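Local coordinates for protein xyloglucan-specific endo-beta-1,4-glucanase GH12 (PDB 4NPR) that probably hydrolyses internal beta-1,4-glucosidic bonds of xyloglucan with retention of configuration, as a beta-jelly-roll glycoside hydrolase of family 12, at residues M125-S130 / H135-M140; Y182-Q187 / T202-N207; W31-E36 / I40-L45. All coordinates share one frame; numbering follows the deposited sequence.

Interaction 1. Residues M125-S130 / H135-M140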
ATOM      1  N   MET A 125       5.051   2.666   1.805  1.00 19.68           N
ATOM      2  CA  MET A 125       5.750   3.627   2.632  1.00 19.19           C
ATOM      3  C   MET A 125       6.993   4.154   1.921  1.00 19.18           C
ATOM      4  O   MET A 125       7.774   3.396   1.355  1.00 20.29           O
ATOM      5  CB  MET A 125       6.170   2.975   3.921  1.00 19.35           C
ATOM      6  CG  MET A 125       5.017   2.410   4.713  1.00 19.73           C
ATOM      7  SD  MET A 125       5.683   1.586   6.167  1.00 20.23           S
ATOM      8  CE  MET A 125       6.023  -0.023   5.466  1.00 22.52           C
ATOM      9  N   PHE A 126       7.191   5.458   2.001  1.00 18.19           N
ATOM     10  CA  PHE A 126       8.145   6.148   1.184  1.00 17.44           C
ATOM     11  C   PHE A 126       9.184   6.849   2.042  1.00 17.73           C
ATOM     12  O   PHE A 126       8.838   7.436   3.078  1.00 15.82           O
ATOM     13  CB  PHE A 126       7.384   7.160   0.365  1.00 18.26           C
ATOM     14  CG  PHE A 126       6.574   6.552  -0.730  1.00 18.87           C
ATOM     15  CD1 PHE A 126       7.183   6.168  -1.914  1.00 18.70           C
ATOM     16  CD2 PHE A 126       5.214   6.320  -0.558  1.00 19.59           C
ATOM     17  CE1 PHE A 126       6.447   5.592  -2.928  1.00 19.89           C
ATOM     18  CE2 PHE A 126       4.461   5.768  -1.567  1.00 19.83           C
ATOM     19  CZ  PHE A 126       5.079   5.390  -2.766  1.00 20.48           C
ATOM     20  N   LEU A 127      10.457   6.757   1.623  1.00 17.27           N
ATOM     21  CA  LEU A 127      11.543   7.457   2.279  1.00 17.67           C
ATOM     22  C   LEU A 127      12.110   8.577   1.440  1.00 19.77           C
ATOM     23  O   LEU A 127      11.976   8.577   0.199  1.00 21.51           O
ATOM     24  CB  LEU A 127      12.659   6.507   2.568  1.00 17.46           C
ATOM     25  CG  LEU A 127      12.189   5.364   3.421  1.00 17.08           C
ATOM     26  CD1 LEU A 127      13.349   4.420   3.671  1.00 17.33           C
ATOM     27  CD2 LEU A 127      11.653   5.925   4.709  1.00 17.33           C
ATOM     28  N   SER A 128      12.735   9.547   2.117  1.00 20.40           N
ATOM     29  CA  SER A 128      13.446  10.623   1.436  1.00 20.80           C
ATOM     30  C   SER A 128      14.605  11.123   2.268  1.00 22.00           C
ATOM     31  O   SER A 128      14.654  10.880   3.486  1.00 22.69           O
ATOM     32  CB  SER A 128      12.527  11.753   1.071  1.00 21.30           C
ATOM     33  OG  SER A 128      13.177  12.548   0.101  1.00 24.09           O
ATOM     34  N   THR A 129      15.543  11.802   1.600  1.00 21.90           N
ATOM     35  CA  THR A 129      16.739  12.330   2.258  1.00 22.19           C
ATOM     36  C   THR A 129      16.453  13.629   3.027  1.00 22.82           C
ATOM     37  O   THR A 129      17.195  13.977   3.956  1.00 21.79           O
ATOM     38  CB  THR A 129      17.919  12.571   1.263  1.00 23.39           C
ATOM     39  OG1 THR A 129      17.582  13.585   0.293  1.00 24.13           O
ATOM     40  CG2 THR A 129      18.290  11.287   0.530  1.00 23.79           C
ATOM     41  N   SER A 130      15.385  14.339   2.672  1.00 23.25           N
ATOM     42  CA  SER A 130      14.945  15.496   3.475  1.00 25.37           C
ATOM     43  C   SER A 130      13.427  15.425   3.627  1.00 26.45           C
ATOM     44  O   SER A 130      12.777  14.762   2.814  1.00 25.62           O
ATOM     45  CB  SER A 130      15.355  16.805   2.798  1.00 26.04           C
ATOM     46  OG  SER A 130      14.613  17.007   1.593  1.00 26.96           O
ATOM     47  N   HIS A 135      10.991  11.091  -3.320  1.00 26.19           N
ATOM     48  CA  HIS A 135      11.101   9.726  -2.823  1.00 24.87           C
ATOM     49  C   HIS A 135      12.264   8.993  -3.464  1.00 23.52           C
ATOM     50  O   HIS A 135      12.298   8.804  -4.671  1.00 25.63           O
ATOM     51  CB  HIS A 135       9.812   8.930  -3.049  1.00 24.59           C
ATOM     52  CG  HIS A 135       8.592   9.581  -2.485  1.00 25.47           C
ATOM     53  ND1 HIS A 135       7.334   9.380  -3.016  1.00 26.38           N
ATOM     54  CD2 HIS A 135       8.440  10.455  -1.459  1.00 25.69           C
ATOM     55  CE1 HIS A 135       6.458  10.101  -2.340  1.00 27.25           C
ATOM     56  NE2 HIS A 135       7.106  10.771  -1.395  1.00 26.88           N
ATOM     57  N   ASN A 136      13.214   8.569  -2.661  1.00 21.64           N
ATOM     58  CA  ASN A 136      14.298   7.729  -3.166  1.00 22.76           C
ATOM     59  C   ASN A 136      14.088   6.230  -2.873  1.00 20.99           C
ATOM     60  O   ASN A 136      14.596   5.384  -3.592  1.00 17.65           O
ATOM     61  CB  ASN A 136      15.665   8.239  -2.646  1.00 25.93           C
ATOM     62  CG  ASN A 136      15.890   7.971  -1.160  1.00 28.74           C
ATOM     63  OD1 ASN A 136      17.003   7.630  -0.733  1.00 37.41           O
ATOM     64  ND2 ASN A 136      14.854   8.142  -0.365  1.00 29.93           N
ATOM     65  N   TYR A 137      13.326   5.923  -1.811  1.00 20.59           N
ATOM     66  CA  TYR A 137      12.948   4.567  -1.500  1.00 19.91           C
ATOM     67  C   TYR A 137      11.469   4.340  -1.402  1.00 18.51           C
ATOM     68  O   TYR A 137      10.683   5.200  -1.025  1.00 17.87           O
ATOM     69  CB  TYR A 137      13.573   4.121  -0.194  1.00 20.86           C
ATOM     70  CG  TYR A 137      15.021   3.840  -0.312  1.00 21.78           C
ATOM     71  CD1 TYR A 137      15.463   2.637  -0.832  1.00 22.36           C
ATOM     72  CD2 TYR A 137      15.954   4.779   0.079  1.00 23.60           C
ATOM     73  CE1 TYR A 137      16.818   2.365  -0.945  1.00 22.96           C
ATOM     74  CE2 TYR A 137      17.321   4.521  -0.007  1.00 24.81           C
ATOM     75  CZ  TYR A 137      17.749   3.309  -0.524  1.00 23.80           C
ATOM     76  OH  TYR A 137      19.107   3.060  -0.644  1.00 22.81           O
ATOM     77  N   GLU A 138      11.093   3.129  -1.723  1.00 17.72           N
ATOM     78  CA  GLU A 138       9.748   2.726  -1.502  1.00 18.48           C
ATOM     79  C   GLU A 138       9.761   1.352  -0.890  1.00 16.41           C
ATOM     80  O   GLU A 138      10.475   0.468  -1.368  1.00 14.91           O
ATOM     81  CB  GLU A 138       8.949   2.728  -2.817  1.00 19.91           C
ATOM     82  CG  GLU A 138       7.482   2.320  -2.628  1.00 21.80           C
ATOM     83  CD  GLU A 138       6.711   2.227  -3.939  1.00 24.02           C
ATOM     84  OE1 GLU A 138       7.285   2.413  -5.045  1.00 26.43           O
ATOM     85  OE2 GLU A 138       5.506   1.943  -3.874  1.00 27.33           O
ATOM     86  N   ILE A 139       8.953   1.190   0.154  1.00 15.42           N
ATOM     87  CA  ILE A 139       8.764  -0.091   0.805  1.00 14.95           C
ATOM     88  C   ILE A 139       7.292  -0.509   0.774  1.00 15.46           C
ATOM     89  O   ILE A 139       6.395   0.204   1.233  1.00 15.69           O
ATOM     90  CB  ILE A 139       9.243  -0.024   2.237  1.00 14.87           C
ATOM     91  CG1 ILE A 139      10.754   0.138   2.263  1.00 14.85           C
ATOM     92  CG2 ILE A 139       8.884  -1.297   2.984  1.00 15.33           C
ATOM     93  CD1 ILE A 139      11.212   1.563   2.189  1.00 14.62           C
ATOM     94  N   MET A 140       7.038  -1.671   0.214  1.00 15.22           N
ATOM     95  CA  MET A 140       5.689  -2.162   0.137  1.00 15.42           C
ATOM     96  C   MET A 140       5.579  -3.407   0.994  1.00 14.27           C
ATOM     97  O   MET A 140       6.508  -4.204   1.097  1.00 14.08           O
ATOM     98  CB  MET A 140       5.287  -2.507  -1.292  1.00 16.55           C
ATOM     99  CG  MET A 140       5.634  -1.481  -2.347  1.00 17.77           C
ATOM    100  SD  MET A 140       4.556  -1.645  -3.813  1.00 22.07           S
ATOM    101  CE  MET A 140       2.925  -1.104  -3.290  1.00 21.43           C
TER
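M125 and L127 pair with I139 and Y137 across a hairpin whose strands run antiparallel at 159°. Hydrogen bonds come first. M125 N gives to I139 O at 2.9 Å and I139 N returns to M125 O at 2.8 Å, both nearly straight, whereas L127 N meets Y137 O at 3.1 Å from above the carbonyl plane. A classic beta bulge follows, N136 and Y137 both facing L127. L127 O accepts from N136 N and, weakly, from N136 ND2 at 3.0 Å; chi1 of 72° turns this amide back onto its partner strand.

On the face bearing F126 the contacts are aromatic and aliphatic. Its ring makes an offset stack on H135, centroids 4.5 Å apart and planes at 25°, while F126 CB lies over the imidazole centre. Farther along the ring, F126 CE1 meets E138 CG at 3.4 Å, the extended glutamate lying alongside.

Apolar contacts occupy the reverse face: L127 CD1 touches I139 CD1 at 3.9 Å, and M125 CE reaches I139 CG2. F201 of helix 198-207 packs on all three residues.

F126 thus packs on H135 and aliphatic E138, while L127 O, held by N136 N and more weakly by ND2, secures the bulge.

Interaction 2. Residues Y182-Q187 / T202-N207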
ATOM      1  N   TYR A 182      11.657  -1.885  -2.469  1.00 14.25           N
ATOM      2  CA  TYR A 182      11.620  -3.146  -1.745  1.00 14.15           C
ATOM      3  C   TYR A 182      10.179  -3.544  -1.528  1.00 13.59           C
ATOM      4  O   TYR A 182       9.409  -2.749  -1.026  1.00 12.61           O
ATOM      5  CB  TYR A 182      12.241  -2.992  -0.392  1.00 16.25           C
ATOM      6  CG  TYR A 182      13.760  -2.876  -0.399  1.00 18.41           C
ATOM      7  CD1 TYR A 182      14.570  -4.007  -0.619  1.00 19.86           C
ATOM      8  CD2 TYR A 182      14.379  -1.667  -0.154  1.00 20.01           C
ATOM      9  CE1 TYR A 182      15.950  -3.905  -0.664  1.00 20.38           C
ATOM     10  CE2 TYR A 182      15.766  -1.566  -0.151  1.00 21.72           C
ATOM     11  CZ  TYR A 182      16.536  -2.680  -0.423  1.00 20.86           C
ATOM     12  OH  TYR A 182      17.888  -2.547  -0.434  1.00 21.22           O
ATOM     13  N   SER A 183       9.828  -4.788  -1.899  1.00 12.91           N
ATOM     14  CA  SER A 183       8.477  -5.315  -1.730  1.00 11.74           C
ATOM     15  C   SER A 183       8.459  -6.609  -0.932  1.00 11.20           C
ATOM     16  O   SER A 183       9.058  -7.593  -1.338  1.00 10.24           O
ATOM     17  CB  SER A 183       7.815  -5.557  -3.081  1.00 11.45           C
ATOM     18  OG  SER A 183       7.511  -4.338  -3.707  1.00 11.02           O
ATOM     19  N   PHE A 184       7.752  -6.573   0.206  1.00 10.73           N
ATOM     20  CA  PHE A 184       7.595  -7.723   1.063  1.00 10.74           C
ATOM     21  C   PHE A 184       6.266  -8.316   0.660  1.00 11.16           C
ATOM     22  O   PHE A 184       5.237  -7.674   0.775  1.00 11.58           O
ATOM     23  CB  PHE A 184       7.554  -7.314   2.535  1.00 10.35           C
ATOM     24  CG  PHE A 184       8.849  -6.760   3.049  1.00  9.87           C
ATOM     25  CD1 PHE A 184       9.222  -5.468   2.768  1.00  9.70           C
ATOM     26  CD2 PHE A 184       9.684  -7.532   3.840  1.00  9.70           C
ATOM     27  CE1 PHE A 184      10.413  -4.967   3.240  1.00  9.64           C
ATOM     28  CE2 PHE A 184      10.872  -7.038   4.321  1.00  9.23           C
ATOM     29  CZ  PHE A 184      11.233  -5.755   4.016  1.00  9.60           C
ATOM     30  N   VAL A 185       6.287  -9.529   0.156  1.00 11.37           N
ATOM     31  CA  VAL A 185       5.082 -10.152  -0.325  1.00 11.80           C
ATOM     32  C   VAL A 185       4.799 -11.372   0.529  1.00 12.68           C
ATOM     33  O   VAL A 185       5.593 -12.353   0.529  1.00 12.31           O
ATOM     34  CB  VAL A 185       5.240 -10.592  -1.782  1.00 11.87           C
ATOM     35  CG1 VAL A 185       3.959 -11.302  -2.236  1.00 12.07           C
ATOM     36  CG2 VAL A 185       5.575  -9.393  -2.686  1.00 11.44           C
ATOM     37  N   ALA A 186       3.699 -11.313   1.280  1.00 13.11           N
ATOM     38  CA  ALA A 186       3.408 -12.381   2.222  1.00 14.15           C
ATOM     39  C   ALA A 186       3.154 -13.690   1.480  1.00 14.64           C
ATOM     40  O   ALA A 186       2.492 -13.700   0.440  1.00 16.25           O
ATOM     41  CB  ALA A 186       2.231 -12.021   3.089  1.00 14.23           C
ATOM     42  N   GLN A 187       3.727 -14.773   1.982  1.00 14.28           N
ATOM     43  CA  GLN A 187       3.559 -16.104   1.382  1.00 14.83           C
ATOM     44  C   GLN A 187       2.118 -16.668   1.458  1.00 15.11           C
ATOM     45  O   GLN A 187       1.730 -17.441   0.595  1.00 14.73           O
ATOM     46  CB  GLN A 187       4.552 -17.089   2.026  1.00 14.72           C
ATOM     47  CG  GLN A 187       5.976 -16.686   1.738  1.00 15.61           C
ATOM     48  CD  GLN A 187       7.041 -17.708   2.119  1.00 16.33           C
ATOM     49  OE1 GLN A 187       6.892 -18.548   3.023  1.00 16.84           O
ATOM     50  NE2 GLN A 187       8.162 -17.597   1.439  1.00 17.28           N
ATOM     51  N   THR A 202      13.664  -1.950  10.612  1.00 12.78           N
ATOM     52  CA  THR A 202      14.693  -2.568  11.418  1.00 12.74           C
ATOM     53  C   THR A 202      15.380  -3.611  10.519  1.00 13.54           C
ATOM     54  O   THR A 202      16.607  -3.701  10.442  1.00 14.03           O
ATOM     55  CB  THR A 202      14.070  -3.299  12.638  1.00 13.16           C
ATOM     56  OG1 THR A 202      13.213  -2.431  13.397  1.00 12.48           O
ATOM     57  CG2 THR A 202      15.133  -3.859  13.553  1.00 13.23           C
ATOM     58  N   TYR A 203      14.574  -4.396   9.807  1.00 13.93           N
ATOM     59  CA  TYR A 203      15.109  -5.477   9.001  1.00 14.71           C
ATOM     60  C   TYR A 203      16.051  -5.012   7.888  1.00 15.03           C
ATOM     61  O   TYR A 203      17.116  -5.580   7.706  1.00 14.54           O
ATOM     62  CB  TYR A 203      13.996  -6.325   8.388  1.00 14.83           C
ATOM     63  CG  TYR A 203      14.551  -7.293   7.354  1.00 15.11           C
ATOM     64  CD1 TYR A 203      14.636  -6.926   6.026  1.00 15.06           C
ATOM     65  CD2 TYR A 203      15.019  -8.569   7.711  1.00 15.66           C
ATOM     66  CE1 TYR A 203      15.167  -7.789   5.081  1.00 15.13           C
ATOM     67  CE2 TYR A 203      15.557  -9.439   6.745  1.00 15.53           C
ATOM     68  CZ  TYR A 203      15.614  -9.033   5.426  1.00 15.01           C
ATOM     69  OH  TYR A 203      16.126  -9.843   4.405  1.00 17.31           O
ATOM     70  N   LEU A 204      15.621  -3.983   7.161  1.00 15.68           N
ATOM     71  CA  LEU A 204      16.360  -3.437   6.028  1.00 15.84           C
ATOM     72  C   LEU A 204      17.615  -2.754   6.473  1.00 16.68           C
ATOM     73  O   LEU A 204      18.625  -2.837   5.783  1.00 17.67           O
ATOM     74  CB  LEU A 204      15.502  -2.436   5.234  1.00 14.67           C
ATOM     75  CG  LEU A 204      14.259  -3.010   4.542  1.00 13.91           C
ATOM     76  CD1 LEU A 204      13.437  -1.882   3.982  1.00 13.78           C
ATOM     77  CD2 LEU A 204      14.559  -4.037   3.436  1.00 13.58           C
ATOM     78  N   GLU A 205      17.563  -2.090   7.615  1.00 18.63           N
ATOM     79  CA  GLU A 205      18.726  -1.334   8.080  1.00 22.28           C
ATOM     80  C   GLU A 205      19.825  -2.344   8.379  1.00 21.95           C
ATOM     81  O   GLU A 205      21.006  -2.161   8.086  1.00 20.58           O
ATOM     82  CB  GLU A 205      18.400  -0.519   9.328  1.00 23.92           C
ATOM     83  CG  GLU A 205      17.538   0.722   9.048  1.00 27.62           C
ATOM     84  CD  GLU A 205      16.714   1.177  10.264  1.00 29.47           C
ATOM     85  OE1 GLU A 205      16.994   0.691  11.374  1.00 33.26           O
ATOM     86  OE2 GLU A 205      15.782   2.001  10.129  1.00 29.40           O
ATOM     87  N   SER A 206      19.346  -3.462   8.868  1.00 22.04           N
ATOM     88  CA  SER A 206      20.146  -4.468   9.452  1.00 22.15           C
ATOM     89  C   SER A 206      20.687  -5.401   8.378  1.00 22.58           C
ATOM     90  O   SER A 206      21.878  -5.735   8.392  1.00 22.16           O
ATOM     91  CB  SER A 206      19.233  -5.194  10.432  1.00 22.19           C
ATOM     92  OG  SER A 206      19.899  -6.210  11.074  1.00 21.35           O
ATOM     93  N   ASN A 207      19.837  -5.796   7.425  1.00 20.57           N
ATOM     94  CA  ASN A 207      20.204  -6.876   6.483  1.00 20.93           C
ATOM     95  C   ASN A 207      20.348  -6.480   5.011  1.00 19.20           C
ATOM     96  O   ASN A 207      20.704  -7.319   4.189  1.00 17.37           O
ATOM     97  CB  ASN A 207      19.175  -8.014   6.544  1.00 21.57           C
ATOM     98  CG  ASN A 207      19.045  -8.623   7.927  1.00 22.69           C
ATOM     99  OD1 ASN A 207      19.266  -9.810   8.099  1.00 22.15           O
ATOM    100  ND2 ASN A 207      18.639  -7.817   8.910  1.00 24.04           N
TER
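L204 reaches Y182 and F184 because its CG stands anti to the carbonyl carbon (chi1 -65°) and CD1 takes the extended branch position, which leaves CD2 turned aside onto the two rings, while Y203, with CG anti to the backbone N (chi1 170°), swings its ring toward F184. The strand and helix backbones stay well apart, 11.9 Å between their axes at 122°, and the span is bridged by side chains alone.

L204 CD2 does most of the touching. It sits over the centre of the Y182 ring, 4.1 Å from the centroid and close to the ring normal, a CH-pi contact in which a methyl group rests on the flat pi surface. The same methyl lies 3.8 Å from F184 CZ, the far corner of a ring that comes from the opposite direction. Leucine suits this place because one branch can serve two aromatic neighbours at once. CD2 also lies in the plane of the Y203 ring, at its edge.

Y203 adds a further apolar contact. Its CD1 approaches the edge of the F184 ring, 4.1 Å from F184 CZ. N207 supports the tyrosine from within the helix: N207 CB lies over one face of the Y203 ring. Y203 O accepts from N207 N at 2.7 Å and from N207 ND2 at 3.0 Å, the amide N-H reaching a lone pair of Y203 O in the carbonyl plane.

Beyond the contact, F200 meets F184 edge-to-face, and I139 of the adjoining strand 137-146 touches both F184 and L204.

Between these two segments the contact is therefore apolar and buried, made of dispersion and CH-pi contacts, and the bonds from N207 to Y203 O stay within the helix. Alternate strand residues, Y182 and F184, supply part of the surface under this part of the helix, with I139 beside them.

Interaction 3. Residues W31-E36 / I40-L45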
ATOM      1  N   TRP A  31      -8.971  11.724  -9.758  1.00 16.15           N
ATOM      2  CA  TRP A  31      -8.251  12.274  -8.602  1.00 16.02           C
ATOM      3  C   TRP A  31      -9.144  12.598  -7.426  1.00 15.60           C
ATOM      4  O   TRP A  31      -8.817  13.440  -6.645  1.00 16.58           O
ATOM      5  CB  TRP A  31      -7.509  13.536  -9.032  1.00 16.24           C
ATOM      6  CG  TRP A  31      -6.755  13.289 -10.329  1.00 16.77           C
ATOM      7  CD1 TRP A  31      -6.948  13.903 -11.558  1.00 15.62           C
ATOM      8  CD2 TRP A  31      -5.720  12.307 -10.529  1.00 15.85           C
ATOM      9  NE1 TRP A  31      -6.071  13.368 -12.480  1.00 15.35           N
ATOM     10  CE2 TRP A  31      -5.307  12.400 -11.868  1.00 15.49           C
ATOM     11  CE3 TRP A  31      -5.090  11.388  -9.693  1.00 15.78           C
ATOM     12  CZ2 TRP A  31      -4.312  11.582 -12.390  1.00 15.66           C
ATOM     13  CZ3 TRP A  31      -4.076  10.571 -10.230  1.00 15.47           C
ATOM     14  CH2 TRP A  31      -3.698  10.692 -11.548  1.00 15.03           C
ATOM     15  N   GLY A  32     -10.272  11.921  -7.276  1.00 16.00           N
ATOM     16  CA  GLY A  32     -11.140  12.135  -6.137  1.00 15.65           C
ATOM     17  C   GLY A  32     -10.402  11.847  -4.844  1.00 16.42           C
ATOM     18  O   GLY A  32      -9.611  10.893  -4.782  1.00 15.86           O
ATOM     19  N   SER A  33     -10.667  12.681  -3.824  1.00 17.43           N
ATOM     20  CA  SER A  33     -10.212  12.465  -2.434  1.00 17.83           C
ATOM     21  C   SER A  33     -11.036  13.210  -1.366  1.00 19.28           C
ATOM     22  O   SER A  33     -11.842  14.078  -1.664  1.00 18.94           O
ATOM     23  CB  SER A  33      -8.737  12.823  -2.283  1.00 17.77           C
ATOM     24  OG  SER A  33      -8.511  14.213  -2.303  1.00 17.70           O
ATOM     25  N   VAL A  34     -10.838  12.820  -0.112  1.00 21.46           N
ATOM     26  CA  VAL A  34     -11.496  13.420   1.041  1.00 21.38           C
ATOM     27  C   VAL A  34     -10.553  13.269   2.197  1.00 20.66           C
ATOM     28  O   VAL A  34      -9.778  12.331   2.239  1.00 21.64           O
ATOM     29  CB  VAL A  34     -12.831  12.732   1.423  1.00 24.11           C
ATOM     30  CG1 VAL A  34     -13.986  13.338   0.663  1.00 25.44           C
ATOM     31  CG2 VAL A  34     -12.785  11.215   1.197  1.00 25.49           C
ATOM     32  N   THR A  35     -10.647  14.182   3.138  1.00 19.62           N
ATOM     33  CA  THR A  35      -9.780  14.250   4.283  1.00 20.38           C
ATOM     34  C   THR A  35     -10.589  13.863   5.518  1.00 21.66           C
ATOM     35  O   THR A  35     -11.676  14.358   5.706  1.00 23.03           O
ATOM     36  CB  THR A  35      -9.288  15.709   4.422  1.00 21.19           C
ATOM     37  OG1 THR A  35      -8.557  16.073   3.237  1.00 21.13           O
ATOM     38  CG2 THR A  35      -8.436  15.928   5.698  1.00 20.98           C
ATOM     39  N   GLU A  36     -10.082  12.993   6.380  1.00 22.48           N
ATOM     40  CA  GLU A  36     -10.820  12.637   7.583  1.00 22.76           C
ATOM     41  C   GLU A  36      -9.830  12.386   8.681  1.00 22.33           C
ATOM     42  O   GLU A  36      -8.955  11.544   8.565  1.00 25.41           O
ATOM     43  CB  GLU A  36     -11.655  11.370   7.385  1.00 24.28           C
ATOM     44  CG  GLU A  36     -12.501  11.302   6.122  1.00 26.73           C
ATOM     45  CD  GLU A  36     -13.811  12.126   6.145  1.00 29.65           C
ATOM     46  OE1 GLU A  36     -14.174  12.747   7.194  1.00 27.85           O
ATOM     47  OE2 GLU A  36     -14.482  12.127   5.071  1.00 30.49           O
ATOM     48  N   ILE A  40      -6.112  11.142   4.364  1.00 15.48           N
ATOM     49  CA  ILE A  40      -6.733  11.568   3.140  1.00 15.46           C
ATOM     50  C   ILE A  40      -6.911  10.266   2.385  1.00 16.10           C
ATOM     51  O   ILE A  40      -5.972   9.451   2.270  1.00 16.47           O
ATOM     52  CB  ILE A  40      -5.849  12.527   2.340  1.00 16.71           C
ATOM     53  CG1 ILE A  40      -5.676  13.862   3.087  1.00 17.43           C
ATOM     54  CG2 ILE A  40      -6.474  12.856   0.987  1.00 17.46           C
ATOM     55  CD1 ILE A  40      -4.511  14.693   2.581  1.00 17.45           C
ATOM     56  N   LEU A  41      -8.130  10.032   1.931  1.00 15.13           N
ATOM     57  CA  LEU A  41      -8.465   8.822   1.230  1.00 15.14           C
ATOM     58  C   LEU A  41      -8.557   9.189  -0.226  1.00 13.98           C
ATOM     59  O   LEU A  41      -9.246  10.132  -0.570  1.00 14.44           O
ATOM     60  CB  LEU A  41      -9.795   8.278   1.743  1.00 15.49           C
ATOM     61  CG  LEU A  41     -10.381   7.029   1.103  1.00 16.32           C
ATOM     62  CD1 LEU A  41      -9.595   5.789   1.487  1.00 17.08           C
ATOM     63  CD2 LEU A  41     -11.815   6.828   1.577  1.00 17.25           C
ATOM     64  N   TYR A  42      -7.904   8.418  -1.077  1.00 13.22           N
ATOM     65  CA  TYR A  42      -7.714   8.760  -2.494  1.00 12.95           C
ATOM     66  C   TYR A  42      -8.266   7.679  -3.378  1.00 12.13           C
ATOM     67  O   TYR A  42      -8.119   6.523  -3.064  1.00 12.49           O
ATOM     68  CB  TYR A  42      -6.221   8.829  -2.838  1.00 13.16           C
ATOM     69  CG  TYR A  42      -5.431   9.944  -2.220  1.00 13.49           C
ATOM     70  CD1 TYR A  42      -5.351  11.201  -2.856  1.00 13.80           C
ATOM     71  CD2 TYR A  42      -4.711   9.753  -1.019  1.00 13.66           C
ATOM     72  CE1 TYR A  42      -4.592  12.232  -2.319  1.00 13.68           C
ATOM     73  CE2 TYR A  42      -3.948  10.792  -0.467  1.00 13.41           C
ATOM     74  CZ  TYR A  42      -3.888  12.017  -1.130  1.00 13.58           C
ATOM     75  OH  TYR A  42      -3.162  13.063  -0.640  1.00 13.67           O
ATOM     76  N   ASN A  43      -8.853   8.069  -4.492  1.00 11.79           N
ATOM     77  CA  ASN A  43      -9.259   7.159  -5.557  1.00 12.26           C
ATOM     78  C   ASN A  43      -8.012   6.884  -6.442  1.00 12.91           C
ATOM     79  O   ASN A  43      -7.660   5.716  -6.696  1.00 14.32           O
ATOM     80  CB  ASN A  43     -10.412   7.809  -6.355  1.00 12.01           C
ATOM     81  CG  ASN A  43     -11.279   6.821  -7.094  1.00 11.31           C
ATOM     82  OD1 ASN A  43     -11.498   5.709  -6.676  1.00 10.91           O
ATOM     83  ND2 ASN A  43     -11.820   7.266  -8.190  1.00 11.76           N
ATOM     84  N   ASN A  44      -7.327   7.947  -6.879  1.00 12.83           N
ATOM     85  CA  ASN A  44      -5.972   7.830  -7.451  1.00 12.40           C
ATOM     86  C   ASN A  44      -5.911   6.804  -8.602  1.00 12.57           C
ATOM     87  O   ASN A  44      -5.233   5.792  -8.534  1.00 12.83           O
ATOM     88  CB  ASN A  44      -4.992   7.503  -6.313  1.00 11.89           C
ATOM     89  CG  ASN A  44      -3.533   7.429  -6.755  1.00 11.44           C
ATOM     90  OD1 ASN A  44      -3.113   8.080  -7.679  1.00 10.96           O
ATOM     91  ND2 ASN A  44      -2.755   6.626  -6.051  1.00 11.48           N
ATOM     92  N   LEU A  45      -6.629   7.104  -9.671  1.00 12.86           N
ATOM     93  CA  LEU A  45      -6.690   6.239 -10.830  1.00 13.23           C
ATOM     94  C   LEU A  45      -5.518   6.513 -11.795  1.00 13.06           C
ATOM     95  O   LEU A  45      -5.674   6.583 -13.002  1.00 12.61           O
ATOM     96  CB  LEU A  45      -8.028   6.461 -11.539  1.00 13.41           C
ATOM     97  CG  LEU A  45      -9.276   6.274 -10.684  1.00 13.86           C
ATOM     98  CD1 LEU A  45     -10.537   6.236 -11.536  1.00 13.69           C
ATOM     99  CD2 LEU A  45      -9.146   4.965  -9.930  1.00 14.32           C
TER
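S33, V34 and T35 pair with Y42, L41 and I40 as a short antiparallel hairpin at 158°, V34 and L41 forming the hydrogen-bonded pair between two non-hydrogen-bonded ones. V34 N gives to L41 O at 3.2 Å and L41 N to V34 O at 2.8 Å; past the strand, N43 N continues the pattern with a nearly straight bond to G32 O at 2.9 Å.

On the face carrying S33, T35, I40 and Y42, the side chains form a close row. S33 is small enough for its CB to lie against both neighbours, 3.8 Å from Y42 CD1 and 4.0 Å from I40 CG2. With chi1 at -67°, I40 CG2 stands anti to the backbone N and also lies over the rim of one face of the Y42 ring. T35 runs alongside I40, with T35 OG1 3.6 Å from I40 CG1. On the reverse face, V34 CG2 meets L41 CB at 4.2 Å; F27 packs on V34 and F60 on L41, both from strands of the other sheet of the sandwich.

At the hairpin's open end, N44 takes a positive phi of 53°, a conformation that asparagine tolerates well. Its OD1 lies in the plane of the W31 indole, at the edge, near W31 CZ3, where the polarised C-H would probably favour an oxygen. N44 ND2 is bound to F86 O. N43 points its amide elsewhere: OD1 to T58 OG1, ND2 to the carbonyls of D29 and Q56.

Chemistry thus divides the hairpin. Valine and leucine give it an apolar side toward the second sheet, serine and threonine accompany I40 and Y42 on the other, and the two asparagines fasten the chain leaving the strand through their amides.

How the interactions relate
From the N terminus, interaction 3 comes first, closing a tight hairpin of strands 33-36 and 39-42 at one margin of the large jelly-roll sheet. Interaction 1 closes a second hairpin, between strands 117-128 and 137-146, farther across that sheet. Interaction 2 closes a longer excursion, bringing helix 198-207 back over strand 179-186. The three follow in series, without nesting or crossing. Interactions 1 and 2 touch: strands 137-146 and 179-186 are parallel neighbours, probably joined by M140 O with F184 N and E138 O with Y182 N, and I139 CG1 packs on L204 CD1. Interaction 3 stands apart, its centre about 28 Å from that of interaction 2, across the chain's centre.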